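Local coordinates for flagellar basal body rod modification protein (Helicobacter pylori 26695, PDB 4ZZF) that is probably required for formation of the flagellar hook, perhaps as an assembly scaffold, and is represented here by a fragment that includes its Ig-like domain, at residues K8-D13 with P123-G128; L25-F30 with P42-L47; Y68-W73 with M127-L132. All coordinates share one frame; numbering follows the deposited sequence.

Contact 1 of 3, residues K8-D13 with P123-G128; sequences KIAETD and PMLRMG
Met-127 reaches across to both Ala-10 and Thr-12, and the contact is built round its thioether. Its CE methyl lies 4.2 Å from Ala-10 CB and 3.8 Å from Ala-10 O, so the end of the side chain rests on backbone as well as on a methyl. The sulfur meets the other neighbour: Met-127 SD is 4.0 Å from Thr-12 CG2, the two side chains approaching tip to tip. The bend that lets one thioether serve two residues is in the last torsion (chi3 52°), after a nearly extended torsion about CB-CG (chi2 171°). Leu-125, two residues earlier on the same strand, adds a looser touch, its CD1 4.4 Å from Ala-10 CB.

Thr-12 turns its two branches to different tasks. CG2 sits beside the backbone N and anti to the carbonyl carbon, which presents the methyl to the sulfur, while OG1 is engaged by Gly-109 O and Val-14 N. The hydroxyl is thus held by backbone groups and the methyl is left for the apolar side. Further out, Phe-140 packs on Ala-10, and Val-116 and Ile-134 both touch Leu-125. Backbone bonds from Ala-10 to Gly-111 and from Glu-11 to Ile-138 and Glu-139 fix strand 9-12 itself.

The strand axes come no closer than 9.5 Å and their directions differ by 111°, too far apart and too steeply turned for neighbours in one sheet. Only 135 Å² is buried, yet all four touching residues are interior. This is roughly orthogonal packing of strand 9-12, paired with 137-141, against the meander 115-133, consistent with the compact, tudor-like beta domain that accompanies the Ig-like domain in FlgD relatives.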
loop_
_atom_site.group_PDB
_atom_site.type_symbol
_atom_site.label_atom_id
_atom_site.label_comp_id
_atom_site.label_asym_id
_atom_site.label_seq_id
_atom_site.Cartn_x
_atom_site.Cartn_y
_atom_site.Cartn_z
ATOM N N LYS A 8 4.918 6.912 -3.654
ATOM C CA LYS A 8 4.248 8.170 -3.334
ATOM C C LYS A 8 5.119 9.317 -3.808
ATOM O O LYS A 8 6.316 9.138 -4.041
ATOM C CB LYS A 8 3.974 8.316 -1.828
ATOM C CG LYS A 8 3.156 7.176 -1.173
ATOM C CD LYS A 8 1.747 7.090 -1.732
ATOM C CE LYS A 8 0.866 6.149 -0.915
ATOM N NZ LYS A 8 1.425 4.773 -0.815
ATOM N N ILE A 9 4.521 10.491 -3.954
ATOM C CA ILE A 9 5.300 11.708 -4.084
ATOM C C ILE A 9 5.566 12.190 -2.684
ATOM O O ILE A 9 4.654 12.222 -1.845
ATOM C CB ILE A 9 4.581 12.809 -4.901
ATOM C CG1 ILE A 9 4.117 12.261 -6.250
ATOM C CG2 ILE A 9 5.492 14.053 -5.069
ATOM C CD1 ILE A 9 5.221 12.133 -7.260
ATOM N N ALA A 10 6.825 12.524 -2.416
ATOM C CA ALA A 10 7.210 13.087 -1.124
ATOM C C ALA A 10 7.642 14.537 -1.308
ATOM O O ALA A 10 8.323 14.863 -2.281
ATOM C CB ALA A 10 8.328 12.275 -0.495
ATOM N N GLU A 11 7.187 15.397 -0.407
ATOM C CA GLU A 11 7.719 16.742 -0.263
ATOM C C GLU A 11 8.670 16.693 0.946
ATOM O O GLU A 11 8.265 16.239 2.006
ATOM C CB GLU A 11 6.597 17.773 -0.030
ATOM C CG GLU A 11 5.500 17.828 -1.087
ATOM C CD GLU A 11 5.911 18.628 -2.314
ATOM O OE1 GLU A 11 6.864 19.441 -2.216
ATOM O OE2 GLU A 11 5.305 18.437 -3.386
ATOM N N THR A 12 9.918 17.120 0.803
ATOM C CA THR A 12 10.815 17.147 1.964
ATOM C C THR A 12 11.225 18.574 2.328
ATOM O O THR A 12 11.013 19.499 1.546
ATOM C CB THR A 12 12.093 16.327 1.740
ATOM O OG1 THR A 12 13.008 17.081 0.943
ATOM C CG2 THR A 12 11.790 15.011 1.078
ATOM N N ASP A 13 11.817 18.756 3.508
ATOM C CA ASP A 13 12.265 20.092 3.912
ATOM C C ASP A 13 13.659 20.436 3.356
ATOM O O ASP A 13 14.258 21.425 3.752
ATOM C CB ASP A 13 12.255 20.245 5.448
ATOM C CG ASP A 13 13.148 19.227 6.164
ATOM O OD1 ASP A 13 14.105 18.709 5.559
ATOM O OD2 ASP A 13 12.897 18.941 7.351
ATOM N N PRO A 123 15.819 4.368 8.195
ATOM C CA PRO A 123 15.163 4.447 6.887
ATOM C C PRO A 123 15.562 5.703 6.104
ATOM O O PRO A 123 15.577 6.809 6.650
ATOM C CB PRO A 123 13.664 4.464 7.241
ATOM C CG PRO A 123 13.576 4.077 8.687
ATOM C CD PRO A 123 14.867 4.534 9.301
ATOM N N MET A 124 15.901 5.497 4.834
ATOM C CA MET A 124 16.170 6.567 3.880
ATOM C C MET A 124 15.237 6.454 2.673
ATOM O O MET A 124 14.866 5.357 2.262
ATOM C CB MET A 124 17.624 6.515 3.400
ATOM C CG MET A 124 18.632 6.318 4.508
ATOM S SD MET A 124 18.822 7.804 5.500
ATOM C CE MET A 124 19.802 8.789 4.374
ATOM N N LEU A 125 14.883 7.593 2.092
ATOM C CA LEU A 125 14.107 7.608 0.862
ATOM C C LEU A 125 15.009 7.830 -0.340
ATOM O O LEU A 125 15.787 8.785 -0.364
ATOM C CB LEU A 125 13.058 8.707 0.909
ATOM C CG LEU A 125 12.081 8.741 2.068
ATOM C CD1 LEU A 125 11.268 10.042 1.985
ATOM C CD2 LEU A 125 11.179 7.511 1.991
ATOM N N ARG A 126 14.907 6.975 -1.347
ATOM C CA ARG A 126 15.606 7.256 -2.586
ATOM C C ARG A 126 14.685 8.004 -3.534
ATOM O O ARG A 126 13.630 7.502 -3.915
ATOM C CB ARG A 126 16.124 5.984 -3.259
ATOM C CG ARG A 126 16.843 6.296 -4.586
ATOM C CD ARG A 126 16.980 5.077 -5.494
ATOM N NE ARG A 126 17.774 4.015 -4.878
ATOM C CZ ARG A 126 19.104 4.039 -4.773
ATOM N NH1 ARG A 126 19.794 5.086 -5.246
ATOM N NH2 ARG A 126 19.748 3.022 -4.189
ATOM N N MET A 127 15.109 9.210 -3.900
ATOM C CA MET A 127 14.355 10.109 -4.771
ATOM C C MET A 127 15.263 10.623 -5.875
ATOM O O MET A 127 15.950 11.624 -5.706
ATOM C CB MET A 127 13.779 11.276 -3.965
ATOM C CG MET A 127 12.955 10.825 -2.767
ATOM S SD MET A 127 12.460 12.139 -1.639
ATOM C CE MET A 127 11.724 13.301 -2.783
ATOM N N GLY A 128 15.265 9.934 -7.006
ATOM C CA GLY A 128 16.206 10.242 -8.060
ATOM C C GLY A 128 17.601 9.989 -7.526
ATOM O O GLY A 128 17.839 8.978 -6.872
#

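Contact 2 of 3, residues L25-F30 with P42-L47; sequences LSFSLF and PAIQIL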
loop_
_atom_site.group_PDB
_atom_site.type_symbol
_atom_site.label_atom_id
_atom_site.label_comp_id
_atom_site.label_asym_id
_atom_site.label_seq_id
_atom_site.Cartn_x
_atom_site.Cartn_y
_atom_site.Cartn_z
ATOM N N LEU A 25 27.808 22.034 -9.845
ATOM C CA LEU A 25 26.815 21.420 -8.993
ATOM C C LEU A 25 25.879 20.553 -9.817
ATOM O O LEU A 25 25.169 21.050 -10.681
ATOM C CB LEU A 25 26.028 22.484 -8.243
ATOM C CG LEU A 25 24.946 21.883 -7.361
ATOM C CD1 LEU A 25 25.579 21.077 -6.225
ATOM C CD2 LEU A 25 24.072 22.993 -6.840
ATOM N N SER A 26 25.904 19.254 -9.567
ATOM C CA SER A 26 24.912 18.361 -10.141
ATOM C C SER A 26 23.691 18.406 -9.251
ATOM O O SER A 26 23.823 18.434 -8.025
ATOM C CB SER A 26 25.439 16.928 -10.251
ATOM O OG SER A 26 26.400 16.831 -11.284
ATOM N N PHE A 27 22.510 18.435 -9.859
ATOM C CA PHE A 27 21.267 18.372 -9.094
ATOM C C PHE A 27 20.145 17.789 -9.950
ATOM O O PHE A 27 20.232 17.735 -11.177
ATOM C CB PHE A 27 20.875 19.760 -8.564
ATOM C CG PHE A 27 20.421 20.711 -9.637
ATOM C CD1 PHE A 27 21.335 21.506 -10.309
ATOM C CD2 PHE A 27 19.080 20.803 -9.985
ATOM C CE1 PHE A 27 20.917 22.375 -11.301
ATOM C CE2 PHE A 27 18.662 21.672 -10.974
ATOM C CZ PHE A 27 19.571 22.455 -11.632
ATOM N N SER A 28 19.084 17.362 -9.285
ATOM C CA SER A 28 17.983 16.682 -9.943
ATOM C C SER A 28 16.629 17.342 -9.602
ATOM O O SER A 28 16.409 17.818 -8.478
ATOM C CB SER A 28 18.013 15.202 -9.550
ATOM O OG SER A 28 16.726 14.629 -9.543
ATOM N N LEU A 29 15.754 17.416 -10.605
ATOM C CA LEU A 29 14.408 17.951 -10.443
ATOM C C LEU A 29 13.382 16.939 -10.928
ATOM O O LEU A 29 13.586 16.267 -11.947
ATOM C CB LEU A 29 14.236 19.259 -11.217
ATOM C CG LEU A 29 14.982 20.461 -10.660
ATOM C CD1 LEU A 29 14.748 21.679 -11.560
ATOM C CD2 LEU A 29 14.506 20.734 -9.270
ATOM N N PHE A 30 12.264 16.839 -10.222
ATOM C CA PHE A 30 11.237 15.892 -10.618
ATOM C C PHE A 30 10.091 16.597 -11.331
ATOM O O PHE A 30 9.476 17.512 -10.765
ATOM C CB PHE A 30 10.722 15.130 -9.399
ATOM C CG PHE A 30 9.655 14.123 -9.715
ATOM C CD1 PHE A 30 9.991 12.837 -10.092
ATOM C CD2 PHE A 30 8.304 14.466 -9.630
ATOM C CE1 PHE A 30 8.998 11.906 -10.375
ATOM C CE2 PHE A 30 7.319 13.545 -9.913
ATOM C CZ PHE A 30 7.668 12.259 -10.284
ATOM N N PRO A 42 9.353 27.491 -20.090
ATOM C CA PRO A 42 9.766 26.726 -18.906
ATOM C C PRO A 42 11.219 26.989 -18.543
ATOM O O PRO A 42 12.075 27.093 -19.416
ATOM C CB PRO A 42 9.577 25.274 -19.340
ATOM C CG PRO A 42 9.873 25.306 -20.818
ATOM C CD PRO A 42 9.292 26.639 -21.291
ATOM N N ALA A 43 11.504 27.079 -17.256
ATOM C CA ALA A 43 12.849 27.385 -16.835
ATOM C C ALA A 43 13.087 26.976 -15.391
ATOM O O ALA A 43 12.153 26.898 -14.596
ATOM C CB ALA A 43 13.118 28.878 -17.015
ATOM N N ILE A 44 14.351 26.721 -15.073
ATOM C CA ILE A 44 14.838 26.588 -13.696
ATOM C C ILE A 44 15.288 27.932 -13.121
ATOM O O ILE A 44 15.988 28.696 -13.795
ATOM C CB ILE A 44 16.036 25.626 -13.634
ATOM C CG1 ILE A 44 15.632 24.233 -14.103
ATOM C CG2 ILE A 44 16.649 25.604 -12.241
ATOM C CD1 ILE A 44 16.822 23.326 -14.395
ATOM N N GLN A 45 14.904 28.231 -11.884
ATOM C CA GLN A 45 15.449 29.403 -11.202
ATOM C C GLN A 45 16.351 28.973 -10.036
ATOM O O GLN A 45 15.986 28.094 -9.248
ATOM C CB GLN A 45 14.338 30.324 -10.678
ATOM C CG GLN A 45 13.362 30.852 -11.730
ATOM C CD GLN A 45 12.339 29.792 -12.188
ATOM O OE1 GLN A 45 11.761 29.064 -11.365
ATOM N NE2 GLN A 45 12.120 29.705 -13.503
ATOM N N ILE A 46 17.517 29.605 -9.926
ATOM C CA ILE A 46 18.413 29.390 -8.795
ATOM C C ILE A 46 18.512 30.647 -7.936
ATOM O O ILE A 46 18.920 31.705 -8.408
ATOM C CB ILE A 46 19.790 28.970 -9.272
ATOM C CG1 ILE A 46 19.649 27.818 -10.275
ATOM C CG2 ILE A 46 20.663 28.583 -8.081
ATOM C CD1 ILE A 46 20.958 27.309 -10.849
ATOM N N LEU A 47 18.132 30.524 -6.670
ATOM C CA LEU A 47 18.058 31.663 -5.765
ATOM C C LEU A 47 19.085 31.502 -4.646
ATOM O O LEU A 47 19.416 30.365 -4.276
ATOM C CB LEU A 47 16.654 31.788 -5.162
ATOM C CG LEU A 47 15.446 32.270 -5.995
ATOM C CD1 LEU A 47 15.334 31.570 -7.314
ATOM C CD2 LEU A 47 14.159 32.057 -5.212
#
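Leu-29 and Ile-44 stand opposite each other with their CA atoms 9.2 Å apart, whereas the CA atoms of Phe-27 and Ile-46 are separated by 11.4 Å, so the backbones run in roughly opposite senses, diverge toward Phe-27, and are too far apart to be hydrogen-bonded neighbours, as in facing sheets.

Ile-44 fills the narrower end. Its longer branch does the touching: CG1 lies anti to the carbonyl carbon (chi1 -61°) and the chain then runs on extended to CD1, which carries the methyl across the interface. Leu-29 meets this branch at a slant, its CD1 being 3.7 Å from Ile-44 CG1 and 3.9 Å from Ile-44 CD1. The same CD1 of Ile-44 also reaches Phe-27, 4.0 Å from CZ. It arrives near the plane of the ring, at the edge, and not over a face.

Phe-27 holds its ring in the position between the backbone N and the carbonyl carbon (chi1 70°). Leu-29 CG lies in the ring plane at the edge as well, so leucine and isoleucine both border the rim of the phenylalanine. A second ring comes from the adjacent strand: Phe-71 meets the Phe-27 ring with planes about 25° apart. Ile-90 touches both Phe-27 and Ile-44, and Ile-108 touches Phe-27 and Leu-29, closing the apolar cluster from strand 86-94 and the loop that follows strand 104-107.

Every touching atom is carbon, and all three residues are buried. Strand 25-31 pairs with 67-73 in one sheet, while 43-47 pairs with 53-58 and 86-94 in another; branched aliphatic and aromatic side chains meeting between them form part of the hydrophobic core of a beta sandwich, as expected of the FlgD Ig-like domain.

Contact 3 of 3, residues Y68-W73 with M127-L132; sequences YINFEW and MGEMVL
Tyr-68 lays one ring face over Gly-128 in a CH-pi contact: Gly-128 CA stands 3.6 Å from the ring centroid, only 7° off the ring normal. Tyr-68 CG, beside the backbone N and anti to the carbonyl carbon (chi1 -73°), carries the ring there. Gly-128 N lies over the same ring, displaced toward the rim and 3.3 Å from Tyr-68 CE2, while its polar partner is Glu-114 OE1. Lacking a side chain, Gly-128 lets the ring sit directly on backbone.

Van der Waals contact continues at the phenol end, where Tyr-68 OH is 3.2 Å from Met-127 CB; the hydroxyl bonds to Glu-112 O. At the outer margin Asn-70 OD1 touches Glu-129 CG at 3.6 Å.

The polar link is indirect. One water donates to Asn-70 OD1 (2.9 Å) and accepts from Glu-129 N (3.0 Å).

Met-127 to Met-130 form a type II' turn, gripped by Met-130 N to Met-127 O (3.1 Å) and Met-127 N to Met-130 O (2.9 Å), with Gly-128 at its positive-phi position. The chemistry implies a hairpin tip fitted to the Ig-like domain through an aromatic face on bare backbone, with a single water bridging polar atoms at the exposed margin.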
loop_
_atom_site.group_PDB
_atom_site.type_symbol
_atom_site.label_atom_id
_atom_site.label_comp_id
_atom_site.label_asym_id
_atom_site.label_seq_id
_atom_site.Cartn_x
_atom_site.Cartn_y
_atom_site.Cartn_z
ATOM N N TYR A 68 12.463 12.336 -13.067
ATOM C CA TYR A 68 13.699 12.948 -12.596
ATOM C C TYR A 68 14.620 13.275 -13.763
ATOM O O TYR A 68 14.930 12.414 -14.577
ATOM C CB TYR A 68 14.422 12.029 -11.612
ATOM C CG TYR A 68 13.758 11.931 -10.247
ATOM C CD1 TYR A 68 13.842 12.975 -9.334
ATOM C CD2 TYR A 68 13.073 10.788 -9.871
ATOM C CE1 TYR A 68 13.249 12.886 -8.087
ATOM C CE2 TYR A 68 12.483 10.684 -8.636
ATOM C CZ TYR A 68 12.566 11.731 -7.749
ATOM O OH TYR A 68 11.957 11.616 -6.532
ATOM N N ILE A 69 15.061 14.523 -13.836
ATOM C CA ILE A 69 16.030 14.933 -14.846
ATOM C C ILE A 69 17.255 15.522 -14.140
ATOM O O ILE A 69 17.109 16.288 -13.185
ATOM C CB ILE A 69 15.420 15.957 -15.831
ATOM C CG1 ILE A 69 14.151 15.386 -16.467
ATOM C CG2 ILE A 69 16.414 16.331 -16.936
ATOM C CD1 ILE A 69 13.383 16.393 -17.319
ATOM N N ASN A 70 18.456 15.159 -14.588
ATOM C CA ASN A 70 19.676 15.676 -13.960
ATOM C C ASN A 70 20.215 16.903 -14.673
ATOM O O ASN A 70 20.248 16.966 -15.894
ATOM C CB ASN A 70 20.757 14.605 -13.900
ATOM C CG ASN A 70 20.273 13.351 -13.226
ATOM O OD1 ASN A 70 19.887 13.372 -12.058
ATOM N ND2 ASN A 70 20.271 12.253 -13.958
ATOM N N PHE A 71 20.619 17.886 -13.888
ATOM C CA PHE A 71 21.120 19.133 -14.428
ATOM C C PHE A 71 22.467 19.458 -13.812
ATOM O O PHE A 71 22.864 18.849 -12.815
ATOM C CB PHE A 71 20.143 20.274 -14.161
ATOM C CG PHE A 71 18.759 20.048 -14.723
ATOM C CD1 PHE A 71 18.451 20.438 -16.014
ATOM C CD2 PHE A 71 17.768 19.463 -13.944
ATOM C CE1 PHE A 71 17.177 20.252 -16.521
ATOM C CE2 PHE A 71 16.495 19.267 -14.442
ATOM C CZ PHE A 71 16.198 19.659 -15.735
ATOM N N GLU A 72 23.171 20.413 -14.414
ATOM C CA GLU A 72 24.401 20.922 -13.830
ATOM C C GLU A 72 24.356 22.435 -13.843
ATOM O O GLU A 72 23.766 23.046 -14.735
ATOM C CB GLU A 72 25.633 20.405 -14.582
ATOM C CG GLU A 72 25.919 18.921 -14.340
ATOM C CD GLU A 72 27.111 18.377 -15.129
ATOM O OE1 GLU A 72 27.525 19.007 -16.130
ATOM O OE2 GLU A 72 27.632 17.306 -14.735
ATOM N N TRP A 73 24.956 23.029 -12.825
ATOM C CA TRP A 73 25.106 24.467 -12.741
ATOM C C TRP A 73 26.575 24.785 -12.474
ATOM O O TRP A 73 27.162 24.214 -11.548
ATOM C CB TRP A 73 24.229 25.015 -11.633
ATOM C CG TRP A 73 24.417 26.463 -11.358
ATOM C CD1 TRP A 73 24.577 27.456 -12.270
ATOM C CD2 TRP A 73 24.471 27.075 -10.067
ATOM N NE1 TRP A 73 24.711 28.662 -11.624
ATOM C CE2 TRP A 73 24.646 28.456 -10.278
ATOM C CE3 TRP A 73 24.378 26.600 -8.763
ATOM C CZ2 TRP A 73 24.744 29.356 -9.222
ATOM C CZ3 TRP A 73 24.461 27.499 -7.722
ATOM C CH2 TRP A 73 24.646 28.861 -7.958
ATOM N N MET A 127 15.109 9.210 -3.900
ATOM C CA MET A 127 14.355 10.109 -4.771
ATOM C C MET A 127 15.263 10.623 -5.875
ATOM O O MET A 127 15.950 11.624 -5.706
ATOM C CB MET A 127 13.779 11.276 -3.965
ATOM C CG MET A 127 12.955 10.825 -2.767
ATOM S SD MET A 127 12.460 12.139 -1.639
ATOM C CE MET A 127 11.724 13.301 -2.783
ATOM N N GLY A 128 15.265 9.934 -7.006
ATOM C CA GLY A 128 16.206 10.242 -8.060
ATOM C C GLY A 128 17.601 9.989 -7.526
ATOM O O GLY A 128 17.839 8.978 -6.872
ATOM N N GLU A 129 18.515 10.916 -7.777
ATOM C CA GLU A 129 19.876 10.800 -7.258
ATOM C C GLU A 129 19.998 11.131 -5.766
ATOM O O GLU A 129 21.030 10.860 -5.164
ATOM C CB GLU A 129 20.816 11.705 -8.056
ATOM C CG GLU A 129 21.079 11.218 -9.476
ATOM C CD GLU A 129 21.824 9.895 -9.496
ATOM O OE1 GLU A 129 22.646 9.670 -8.584
ATOM O OE2 GLU A 129 21.585 9.082 -10.419
ATOM N N MET A 130 18.961 11.714 -5.165
ATOM C CA MET A 130 19.049 12.097 -3.760
ATOM C C MET A 130 18.649 10.951 -2.836
ATOM O O MET A 130 17.769 10.142 -3.146
ATOM C CB MET A 130 18.186 13.327 -3.465
ATOM C CG MET A 130 18.529 14.543 -4.316
ATOM S SD MET A 130 17.552 16.009 -3.893
ATOM C CE MET A 130 17.932 16.161 -2.152
ATOM N N VAL A 131 19.316 10.880 -1.696
ATOM C CA VAL A 131 18.951 9.933 -0.670
ATOM C C VAL A 131 18.746 10.716 0.609
ATOM O O VAL A 131 19.670 11.356 1.108
ATOM C CB VAL A 131 20.009 8.849 -0.496
ATOM C CG1 VAL A 131 19.630 7.919 0.658
ATOM C CG2 VAL A 131 20.137 8.066 -1.784
ATOM N N LEU A 132 17.521 10.689 1.122
ATOM C CA LEU A 132 17.142 11.574 2.216
ATOM C C LEU A 132 16.512 10.814 3.372
ATOM O O LEU A 132 15.799 9.836 3.162
ATOM C CB LEU A 132 16.177 12.650 1.708
ATOM C CG LEU A 132 16.687 13.591 0.615
ATOM C CD1 LEU A 132 15.542 14.432 0.090
ATOM C CD2 LEU A 132 17.806 14.484 1.154
HETATM O O HOH W 1 17.872 12.162 -10.390
#

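Contacts 1 and 2 are buried and apolar, about 17 Å apart between centres, and each lies within a different beta unit: contact 2 between the sheets of the Ig-like sandwich, contact 1 between small sheets beside it. Contact 3 is the surface contact and joins the two units. It shares Met-127 and Gly-128 with contact 1, and strands 122-127 and 130-133 are neighbours in one sheet. With contact 2 it shares the sheet of strands 25-31 and 67-73. Aliphatic, aromatic-edge and thioether packing in the interiors thus gives way at the junction to ring-on-backbone contact and a bridging water. Ile-9 CD1 also meets Phe-30 CE2 at 3.7 Å, a further, apolar join.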